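Local structure of ADP-ribosylation factor-binding protein GGA1 (Saccharomyces cerevisiae, 5CN2) at residues 13-18 with 118-123; 19-24 with 105-110; 27-30 with 34-37; 39-44 with 50-55. The protein binds the small GTPases ARF1 and ARF2 and may help regulate membrane traffic through the trans-Golgi network, its gamma-ear domain being the part described here. All coordinates share one frame; numbering follows the deposited sequence.

Contact 1 (13-18 with 118-123); sequences HILNQS and GTTSLP
Pro123 lays CG over one face of the His13 imidazole, a CH-pi contact 4.0 Å from the ring centroid and 20° off the ring normal, displaced toward the rim where ND1 and CE1 lie. A proline ring suits the place, being compact, rigid and rich in C-H bonds that can meet a pi face. Tyr25, on the adjacent strand, also meets the His13 ring and touches Pro123. The two segments belong to edge strands of the two facing sheets in this ear domain, and no hydrogen bond joins them.

The second meeting is aliphatic. Leu15 reaches inward with CG anti to the backbone N (chi1 -168°), which brings CD1 within 3.5 Å of Thr120 CG2 and 3.6 Å of Thr120 CB. Threonine serves two needs here: its methyl packs on the leucine, while OG1 is hydrogen-bonded to Trp103 NE1. Leu15 also rests on Trp103 and belongs to a classic beta bulge in which it and Asn16 both face Ile23. With dispersion and CH-pi forces alone between these segments, the contact rests on shape and close approach, and the hydroxyl at Thr120 finds its partner in Trp103.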
# COMPACT_ATOMS: atom_id res chain seq x y z
N HIS A 13 -5.90 -8.05 -1.99
CA HIS A 13 -6.78 -7.42 -1.05
C HIS A 13 -6.74 -5.92 -1.36
O HIS A 13 -5.73 -5.40 -1.82
CB HIS A 13 -6.29 -7.69 0.38
CG HIS A 13 -6.01 -9.14 0.66
ND1 HIS A 13 -6.95 -10.00 1.20
CD2 HIS A 13 -4.89 -9.89 0.49
CE1 HIS A 13 -6.43 -11.20 1.33
NE2 HIS A 13 -5.17 -11.16 0.92
N ILE A 14 -7.85 -5.23 -1.13
CA ILE A 14 -7.97 -3.83 -1.52
C ILE A 14 -7.71 -3.00 -0.30
O ILE A 14 -8.41 -3.12 0.70
CB ILE A 14 -9.36 -3.51 -2.10
CG1 ILE A 14 -9.56 -4.32 -3.40
CG2 ILE A 14 -9.50 -2.02 -2.38
CD1 ILE A 14 -10.89 -4.08 -4.11
N LEU A 15 -6.69 -2.15 -0.37
CA LEU A 15 -6.40 -1.20 0.68
C LEU A 15 -7.29 0.02 0.50
O LEU A 15 -7.86 0.55 1.44
CB LEU A 15 -4.92 -0.76 0.61
CG LEU A 15 -4.41 0.02 1.82
CD1 LEU A 15 -4.15 -0.94 2.95
CD2 LEU A 15 -3.14 0.80 1.51
N ASN A 16 -7.40 0.48 -0.74
CA ASN A 16 -8.20 1.66 -1.00
C ASN A 16 -8.58 1.78 -2.48
O ASN A 16 -7.80 1.43 -3.38
CB ASN A 16 -7.46 2.92 -0.57
CG ASN A 16 -8.37 4.11 -0.46
OD1 ASN A 16 -8.21 5.12 -1.14
ND2 ASN A 16 -9.38 3.99 0.38
N GLN A 17 -9.79 2.26 -2.70
CA GLN A 17 -10.26 2.55 -4.03
C GLN A 17 -10.99 3.89 -4.04
O GLN A 17 -12.02 4.02 -3.40
CB GLN A 17 -11.18 1.41 -4.54
CG GLN A 17 -11.33 1.42 -6.06
CD GLN A 17 -11.52 0.05 -6.67
OE1 GLN A 17 -11.90 -0.92 -5.99
NE2 GLN A 17 -11.24 -0.06 -7.97
N SER A 18 -10.41 4.88 -4.71
CA SER A 18 -11.03 6.18 -4.92
C SER A 18 -11.50 6.18 -6.37
O SER A 18 -11.62 5.11 -6.97
CB SER A 18 -10.03 7.32 -4.63
OG SER A 18 -8.84 7.22 -5.41
N GLY A 118 -5.86 6.59 5.30
CA GLY A 118 -6.70 5.66 5.99
C GLY A 118 -5.94 4.86 7.01
O GLY A 118 -4.73 5.00 7.18
N THR A 119 -6.68 4.00 7.69
CA THR A 119 -6.17 3.00 8.60
C THR A 119 -6.91 1.75 8.20
O THR A 119 -8.13 1.72 8.19
CB THR A 119 -6.47 3.37 10.05
OG1 THR A 119 -5.81 4.60 10.35
CG2 THR A 119 -5.98 2.30 11.01
N THR A 120 -6.17 0.73 7.83
CA THR A 120 -6.76 -0.45 7.28
C THR A 120 -6.25 -1.62 8.09
O THR A 120 -5.06 -1.70 8.39
CB THR A 120 -6.34 -0.54 5.81
OG1 THR A 120 -6.93 0.57 5.09
CG2 THR A 120 -6.74 -1.87 5.19
N SER A 121 -7.16 -2.52 8.48
CA SER A 121 -6.77 -3.74 9.19
C SER A 121 -6.37 -4.77 8.15
O SER A 121 -7.12 -5.03 7.23
CB SER A 121 -7.90 -4.33 10.05
OG SER A 121 -8.93 -3.38 10.29
N LEU A 122 -5.22 -5.38 8.33
CA LEU A 122 -4.77 -6.44 7.43
C LEU A 122 -5.34 -7.79 7.85
O LEU A 122 -5.32 -8.13 9.02
CB LEU A 122 -3.24 -6.52 7.43
CG LEU A 122 -2.49 -5.20 7.25
CD1 LEU A 122 -1.00 -5.50 7.16
CD2 LEU A 122 -3.00 -4.42 6.04
N PRO A 123 -5.80 -8.60 6.89
CA PRO A 123 -6.35 -9.91 7.26
C PRO A 123 -5.34 -10.88 7.91
O PRO A 123 -4.17 -10.54 8.09
CB PRO A 123 -6.84 -10.46 5.91
CG PRO A 123 -5.97 -9.80 4.89
CD PRO A 123 -5.75 -8.41 5.43

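Contact 2 (19-24 with 105-110); sequences DHLRID and ANYCTK
Strand 21-24 and strand 105-109 face each other across the interior of a beta sandwich, the immunoglobulin-like arrangement of gamma-adaptin ear domains, with no backbone bond between them. Their nearest alpha carbons remain well apart, 8.6 Å from His20 CA to Thr109 CA and 9.9 Å from Leu21 CA to Tyr107 CA, so side chains must bridge the distance. Each segment is bonded instead within its own sheet: Arg22 pairs with Ser42, and Ile23 with Leu15 and Asn16, while Cys108 N probably bonds to Thr50 O.

Tyr107 does most of the bridging. Its CG stands between the backbone N and the carbonyl carbon (chi1 56°), and the ring extends from there toward the opposite sheet. Leu21 and Tyr107 reach out from facing sheets and pass alongside, Leu21 CD2 coming 3.8 Å from Tyr107 CE1 at an oblique angle to the ring. A branched leucine suits a buried site beside an aromatic ring, and Phe52 touches both residues. Tyrosine suits its place because the long ring spans the distance between backbones; it also touches Lys114 of strand 112-122.

On the side of the strand turned from Tyr107, Arg22 makes a salt bridge with Asp24: NE points at OD2 2.8 Å away, within the guanidinium plane but above that of the carboxylate. Asp24 OD1 has a second partner in Arg12. Back at the contact, Tyr107 OH ends 3.9 Å from His20 CB and 4.0 Å from Leu21 CB.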
# COMPACT_ATOMS: atom_id res chain seq x y z
N ASP A 19 -11.79 7.35 -6.94
CA ASP A 19 -12.22 7.41 -8.34
C ASP A 19 -11.04 7.39 -9.32
O ASP A 19 -11.21 7.06 -10.48
CB ASP A 19 -13.05 8.67 -8.58
CG ASP A 19 -14.34 8.66 -7.80
OD1 ASP A 19 -14.88 7.56 -7.57
OD2 ASP A 19 -14.82 9.76 -7.43
N HIS A 20 -9.86 7.73 -8.83
CA HIS A 20 -8.66 7.85 -9.66
C HIS A 20 -7.63 6.75 -9.47
O HIS A 20 -6.79 6.56 -10.33
CB HIS A 20 -7.97 9.16 -9.31
CG HIS A 20 -8.91 10.32 -9.30
ND1 HIS A 20 -9.00 11.21 -10.35
CD2 HIS A 20 -9.84 10.69 -8.40
CE1 HIS A 20 -9.92 12.11 -10.07
NE2 HIS A 20 -10.46 11.82 -8.90
N LEU A 21 -7.69 6.06 -8.34
CA LEU A 21 -6.59 5.23 -7.90
C LEU A 21 -7.09 4.02 -7.13
O LEU A 21 -7.99 4.14 -6.29
CB LEU A 21 -5.69 6.05 -6.98
CG LEU A 21 -4.46 5.33 -6.45
CD1 LEU A 21 -3.45 5.13 -7.56
CD2 LEU A 21 -3.83 6.12 -5.31
N ARG A 22 -6.51 2.86 -7.41
CA ARG A 22 -6.74 1.65 -6.60
C ARG A 22 -5.42 1.17 -6.05
O ARG A 22 -4.47 0.98 -6.80
CB ARG A 22 -7.38 0.52 -7.40
CG ARG A 22 -7.56 -0.75 -6.57
CD ARG A 22 -8.23 -1.90 -7.32
NE ARG A 22 -7.32 -2.58 -8.25
CZ ARG A 22 -7.24 -2.32 -9.55
NH1 ARG A 22 -8.00 -1.40 -10.12
NH2 ARG A 22 -6.38 -3.00 -10.31
N ILE A 23 -5.36 1.04 -4.73
CA ILE A 23 -4.20 0.48 -4.05
C ILE A 23 -4.68 -0.85 -3.59
O ILE A 23 -5.63 -0.92 -2.86
CB ILE A 23 -3.78 1.31 -2.81
CG1 ILE A 23 -3.53 2.77 -3.17
CG2 ILE A 23 -2.54 0.72 -2.17
CD1 ILE A 23 -3.32 3.68 -1.98
N ASP A 24 -4.02 -1.91 -4.01
CA ASP A 24 -4.30 -3.24 -3.48
C ASP A 24 -2.99 -3.97 -3.25
O ASP A 24 -1.89 -3.41 -3.52
CB ASP A 24 -5.24 -4.03 -4.41
CG ASP A 24 -4.78 -4.08 -5.85
OD1 ASP A 24 -3.58 -3.91 -6.14
OD2 ASP A 24 -5.65 -4.29 -6.71
N ALA A 105 -1.38 8.77 1.08
CA ALA A 105 -0.79 8.95 -0.26
C ALA A 105 -1.01 10.34 -0.78
O ALA A 105 -2.02 10.96 -0.50
CB ALA A 105 -1.37 7.97 -1.23
N ASN A 106 -0.02 10.83 -1.52
CA ASN A 106 -0.13 12.07 -2.20
C ASN A 106 0.25 11.85 -3.63
O ASN A 106 1.17 11.07 -3.93
CB ASN A 106 0.77 13.13 -1.59
CG ASN A 106 0.34 13.53 -0.21
OD1 ASN A 106 -0.28 14.59 -0.02
ND2 ASN A 106 0.63 12.67 0.78
N TYR A 107 -0.44 12.56 -4.52
CA TYR A 107 -0.14 12.51 -5.93
C TYR A 107 -0.79 13.66 -6.63
O TYR A 107 -1.69 14.28 -6.08
CB TYR A 107 -0.63 11.21 -6.58
CG TYR A 107 -2.10 10.91 -6.42
CD1 TYR A 107 -2.56 10.25 -5.30
CD2 TYR A 107 -3.01 11.21 -7.42
CE1 TYR A 107 -3.89 9.92 -5.16
CE2 TYR A 107 -4.36 10.90 -7.29
CZ TYR A 107 -4.79 10.26 -6.15
OH TYR A 107 -6.12 9.94 -6.00
N CYS A 108 -0.35 13.92 -7.85
CA CYS A 108 -0.95 14.96 -8.66
C CYS A 108 -1.55 14.33 -9.87
O CYS A 108 -0.94 13.49 -10.52
CB CYS A 108 0.12 15.99 -9.06
SG CYS A 108 0.88 16.75 -7.62
N THR A 109 -2.78 14.69 -10.17
CA THR A 109 -3.38 14.36 -11.42
C THR A 109 -3.44 15.69 -12.17
O THR A 109 -2.94 16.70 -11.67
CB THR A 109 -4.76 13.72 -11.18
OG1 THR A 109 -5.09 12.88 -12.30
CG2 THR A 109 -5.85 14.80 -10.93
N LYS A 110 -4.02 15.72 -13.37
CA LYS A 110 -4.13 16.99 -14.11
C LYS A 110 -5.24 17.85 -13.48
O LYS A 110 -6.42 17.45 -13.46
CB LYS A 110 -4.42 16.75 -15.60

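Contact 3 (27-30 with 34-37)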
# COMPACT_ATOMS: atom_id res chain seq x y z
N LEU A 27 -0.56 -10.39 0.42
CA LEU A 27 -0.08 -10.51 1.79
C LEU A 27 0.26 -11.96 2.06
O LEU A 27 -0.63 -12.80 2.08
CB LEU A 27 -1.14 -10.04 2.76
CG LEU A 27 -0.78 -10.19 4.24
CD1 LEU A 27 0.31 -9.23 4.64
CD2 LEU A 27 -2.03 -9.95 5.08
N THR A 28 1.55 -12.24 2.26
CA THR A 28 2.01 -13.59 2.51
C THR A 28 2.75 -13.69 3.83
O THR A 28 3.34 -12.73 4.31
CB THR A 28 2.97 -14.05 1.41
OG1 THR A 28 3.87 -12.98 1.13
CG2 THR A 28 2.21 -14.40 0.17
N ARG A 29 2.74 -14.88 4.40
CA ARG A 29 3.48 -15.14 5.61
C ARG A 29 4.76 -15.83 5.21
O ARG A 29 4.72 -16.89 4.62
CB ARG A 29 2.66 -16.01 6.55
CG ARG A 29 3.46 -16.57 7.71
CD ARG A 29 2.55 -17.11 8.78
NE ARG A 29 2.85 -16.48 10.05
CZ ARG A 29 2.28 -15.37 10.50
NH1 ARG A 29 1.35 -14.77 9.80
NH2 ARG A 29 2.64 -14.87 11.66
N GLU A 30 5.91 -15.21 5.47
CA GLU A 30 7.18 -15.83 5.10
C GLU A 30 7.72 -16.73 6.20
O GLU A 30 8.42 -17.70 5.93
CB GLU A 30 8.22 -14.77 4.78
CG GLU A 30 8.08 -14.14 3.41
CD GLU A 30 9.30 -13.33 3.04
OE1 GLU A 30 10.00 -12.82 3.95
OE2 GLU A 30 9.59 -13.23 1.83
N LYS A 34 7.20 -12.94 10.34
CA LYS A 34 7.38 -12.02 9.23
C LYS A 34 6.28 -12.22 8.18
O LYS A 34 6.02 -13.35 7.75
CB LYS A 34 8.74 -12.27 8.60
CG LYS A 34 9.20 -11.21 7.64
CD LYS A 34 10.64 -11.48 7.18
CE LYS A 34 11.42 -10.19 7.01
NZ LYS A 34 12.28 -10.22 5.79
N LEU A 35 5.63 -11.11 7.82
CA LEU A 35 4.75 -11.01 6.66
C LEU A 35 5.41 -10.20 5.56
O LEU A 35 6.24 -9.32 5.83
CB LEU A 35 3.45 -10.30 7.03
CG LEU A 35 2.64 -10.79 8.22
CD1 LEU A 35 1.36 -9.98 8.37
CD2 LEU A 35 2.32 -12.26 8.09
N ARG A 36 5.03 -10.48 4.32
CA ARG A 36 5.51 -9.75 3.15
C ARG A 36 4.32 -9.06 2.49
O ARG A 36 3.31 -9.70 2.24
CB ARG A 36 6.16 -10.70 2.18
CG ARG A 36 6.97 -10.00 1.11
CD ARG A 36 8.27 -10.74 0.83
NE ARG A 36 8.97 -10.18 -0.33
CZ ARG A 36 8.56 -10.33 -1.59
NH1 ARG A 36 7.45 -11.01 -1.88
NH2 ARG A 36 9.27 -9.78 -2.58
N LEU A 37 4.41 -7.76 2.27
CA LEU A 37 3.36 -7.04 1.54
C LEU A 37 3.91 -6.57 0.25
O LEU A 37 4.87 -5.78 0.23
CB LEU A 37 2.91 -5.77 2.25
CG LEU A 37 1.70 -5.87 3.12
CD1 LEU A 37 2.19 -6.15 4.54
CD2 LEU A 37 0.96 -4.56 3.03
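Thr28 and Arg36 form a hydrogen-bonded antiparallel pair: Thr28 N gives to Arg36 O at 3.1 Å, nearly straight at 169°, and Arg36 N gives to Thr28 O at 2.8 Å. Closer to the turn, a third backbone bond runs from Glu30 N to Lys34 O over 2.9 Å, more bent than the others. Leu27 with Leu37 and Arg29 with Leu35 are the non-hydrogen-bonded pairs, and Leu27 CA adds a C-H...O contact to Arg36 O.

Apolar packing occupies the face that carries Leu27, Leu35 and Leu37. Leu27 holds CG anti to its backbone N (chi1 177°), which swings CD1 across to lie 3.6 Å from Leu37 CD1 and 3.9 Å from Leu35 CD1; branched methyls suit this packing. These segments are the turn end of the beta hairpin formed by strands 21-29 and 34-43. Arg29, also on this face, curls past Leu35 CD2, and its NH2 is hydrogen-bonded to Val93 O.

On the other face, Thr28 OG1 sits beside Arg36 CB, where a small beta-branched residue suits an exposed strand position. Charge gathers around Glu30, whose carboxylate lies between two cations. Its bridges are long: Glu30 OE1 to Lys34 NZ spans 3.9 Å and Glu30 OE2 to Arg36 NE 3.8 Å. The carboxylate and guanidinium planes are within 8° of parallel, yet OE2 stands well out of the guanidinium plane, so any hold on Arg36 is probably electrostatic, with no N-H aimed at the oxygen.

Contact 4 (39-44 with 50-55)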
# COMPACT_ATOMS: atom_id res chain seq x y z
N ILE A 39 2.64 -4.28 -2.58
CA ILE A 39 1.61 -3.28 -2.82
C ILE A 39 1.65 -2.85 -4.28
O ILE A 39 2.72 -2.70 -4.87
CB ILE A 39 1.81 -2.05 -1.93
CG1 ILE A 39 2.09 -2.49 -0.48
CG2 ILE A 39 0.59 -1.11 -2.00
CD1 ILE A 39 2.25 -1.35 0.51
N PHE A 40 0.47 -2.67 -4.86
CA PHE A 40 0.35 -2.28 -6.26
C PHE A 40 -0.57 -1.08 -6.36
O PHE A 40 -1.61 -1.02 -5.70
CB PHE A 40 -0.24 -3.42 -7.10
CG PHE A 40 0.63 -4.63 -7.18
CD1 PHE A 40 1.56 -4.75 -8.20
CD2 PHE A 40 0.49 -5.67 -6.27
CE1 PHE A 40 2.36 -5.88 -8.29
CE2 PHE A 40 1.28 -6.79 -6.36
CZ PHE A 40 2.23 -6.89 -7.36
N TYR A 41 -0.20 -0.15 -7.23
CA TYR A 41 -0.96 1.06 -7.43
C TYR A 41 -1.48 1.10 -8.85
O TYR A 41 -0.71 0.88 -9.80
CB TYR A 41 -0.07 2.27 -7.11
CG TYR A 41 0.65 2.17 -5.75
CD1 TYR A 41 0.04 2.59 -4.57
CD2 TYR A 41 1.92 1.67 -5.67
CE1 TYR A 41 0.70 2.51 -3.35
CE2 TYR A 41 2.59 1.58 -4.45
CZ TYR A 41 1.96 2.00 -3.29
OH TYR A 41 2.63 1.90 -2.10
N SER A 42 -2.79 1.33 -9.00
CA SER A 42 -3.44 1.32 -10.30
C SER A 42 -4.20 2.63 -10.59
O SER A 42 -5.04 3.04 -9.82
CB SER A 42 -4.41 0.15 -10.40
OG SER A 42 -3.73 -1.09 -10.34
N ASN A 43 -3.91 3.25 -11.74
CA ASN A 43 -4.62 4.45 -12.18
C ASN A 43 -5.82 3.96 -12.95
O ASN A 43 -5.66 3.31 -13.99
CB ASN A 43 -3.68 5.30 -13.06
CG ASN A 43 -4.28 6.62 -13.53
OD1 ASN A 43 -5.48 6.89 -13.42
ND2 ASN A 43 -3.41 7.47 -14.06
N ILE A 44 -7.01 4.21 -12.41
CA ILE A 44 -8.27 3.88 -13.07
C ILE A 44 -8.98 5.14 -13.66
O ILE A 44 -10.15 5.07 -14.03
CB ILE A 44 -9.25 3.15 -12.11
CG1 ILE A 44 -9.52 3.99 -10.86
CG2 ILE A 44 -8.69 1.79 -11.73
CD1 ILE A 44 -10.76 3.59 -10.11
N THR A 50 0.93 11.65 -11.35
CA THR A 50 2.33 12.00 -11.18
C THR A 50 2.62 12.27 -9.72
O THR A 50 1.71 12.53 -8.91
CB THR A 50 2.72 13.29 -11.96
OG1 THR A 50 1.86 14.39 -11.57
CG2 THR A 50 2.59 13.06 -13.46
N ASN A 51 3.91 12.23 -9.40
CA ASN A 51 4.42 12.53 -8.06
C ASN A 51 3.81 11.67 -6.95
O ASN A 51 3.62 12.14 -5.81
CB ASN A 51 4.22 14.02 -7.73
CG ASN A 51 4.90 14.94 -8.74
OD1 ASN A 51 5.99 14.65 -9.23
ND2 ASN A 51 4.27 16.07 -9.03
N PHE A 52 3.51 10.41 -7.27
CA PHE A 52 2.88 9.53 -6.31
C PHE A 52 3.80 9.18 -5.17
O PHE A 52 4.96 8.86 -5.39
CB PHE A 52 2.40 8.22 -6.93
CG PHE A 52 1.66 7.36 -5.95
CD1 PHE A 52 0.29 7.53 -5.75
CD2 PHE A 52 2.33 6.45 -5.17
CE1 PHE A 52 -0.38 6.78 -4.81
CE2 PHE A 52 1.67 5.70 -4.22
CZ PHE A 52 0.31 5.86 -4.06
N ALA A 53 3.26 9.14 -3.95
CA ALA A 53 4.01 8.60 -2.83
C ALA A 53 3.11 8.13 -1.72
O ALA A 53 2.18 8.83 -1.34
CB ALA A 53 4.96 9.68 -2.28
N LEU A 54 3.45 6.97 -1.16
CA LEU A 54 2.74 6.40 -0.04
C LEU A 54 3.60 6.54 1.20
O LEU A 54 4.79 6.26 1.15
CB LEU A 54 2.48 4.91 -0.24
CG LEU A 54 1.59 4.27 0.85
CD1 LEU A 54 0.13 4.32 0.43
CD2 LEU A 54 2.04 2.86 1.17
N LEU A 55 2.98 6.97 2.30
CA LEU A 55 3.66 7.10 3.57
C LEU A 55 2.96 6.18 4.54
O LEU A 55 1.75 6.01 4.49
CB LEU A 55 3.62 8.53 4.10
CG LEU A 55 4.51 9.58 3.44
CD1 LEU A 55 4.15 9.80 1.99
CD2 LEU A 55 4.40 10.90 4.19
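Tyr41 meets Phe52 and Leu54 through its ring and hydroxyl, and it carries most of the contact. From CB, with CG anti to the carbonyl carbon (chi1 -50°), the ring heads across the gap between the sheets. CG comes 4.0 Å from Phe52 CE2. Farther out, CD1 lies 3.3 Å from Phe52 CZ, and CE1 is 3.4 Å from Phe52 CE2, which sits over one face of the tyrosine ring, toward its rim. The two ring planes make 52°, an oblique meeting, with the tyrosine side chain running nearly perpendicular to that of Phe52.

This is core packing of the beta sandwich, joining strand 34-43 of one sheet to strand 52-56 of the other, where large aromatic residues can span the gap between backbones. Tyr41 CZ still touches Phe52 CE2. At the tip, OH lies 3.5 Å from both Leu54 CB and Leu54 CD2, and it is hydrogen-bonded to Gln84 NE2, so a polar atom among aliphatic neighbours has a partner. An alanine here would remove the ring and hydroxyl, and would probably open a gap beneath Phe52 and leave Gln84 without this mate. Beside the tyrosine, Ile39 CD1 adds a looser touch, 4.3 Å from Leu54 CD2.

Overall arrangement
From the N terminus, strand 13-17 opens the longest loop, which contact 1 closes only at 118-123. Strand 21-29 follows: its first half opens contact 2, completed at 105-110, so contact 2 is nested inside contact 1. Within that span lie contact 3, which closes at once across the hairpin, and then contact 4, between 39-44 and 50-55; these two are in series and none of the loops cross. Contact 3 stays within one sheet, whereas contacts 1, 2 and 4 join the five-stranded sheet to the three-stranded one. Contacts 2 and 4 are neighbours, their centres about 6 Å apart, while contact 3 lies about 25 Å from contact 2, centre to centre.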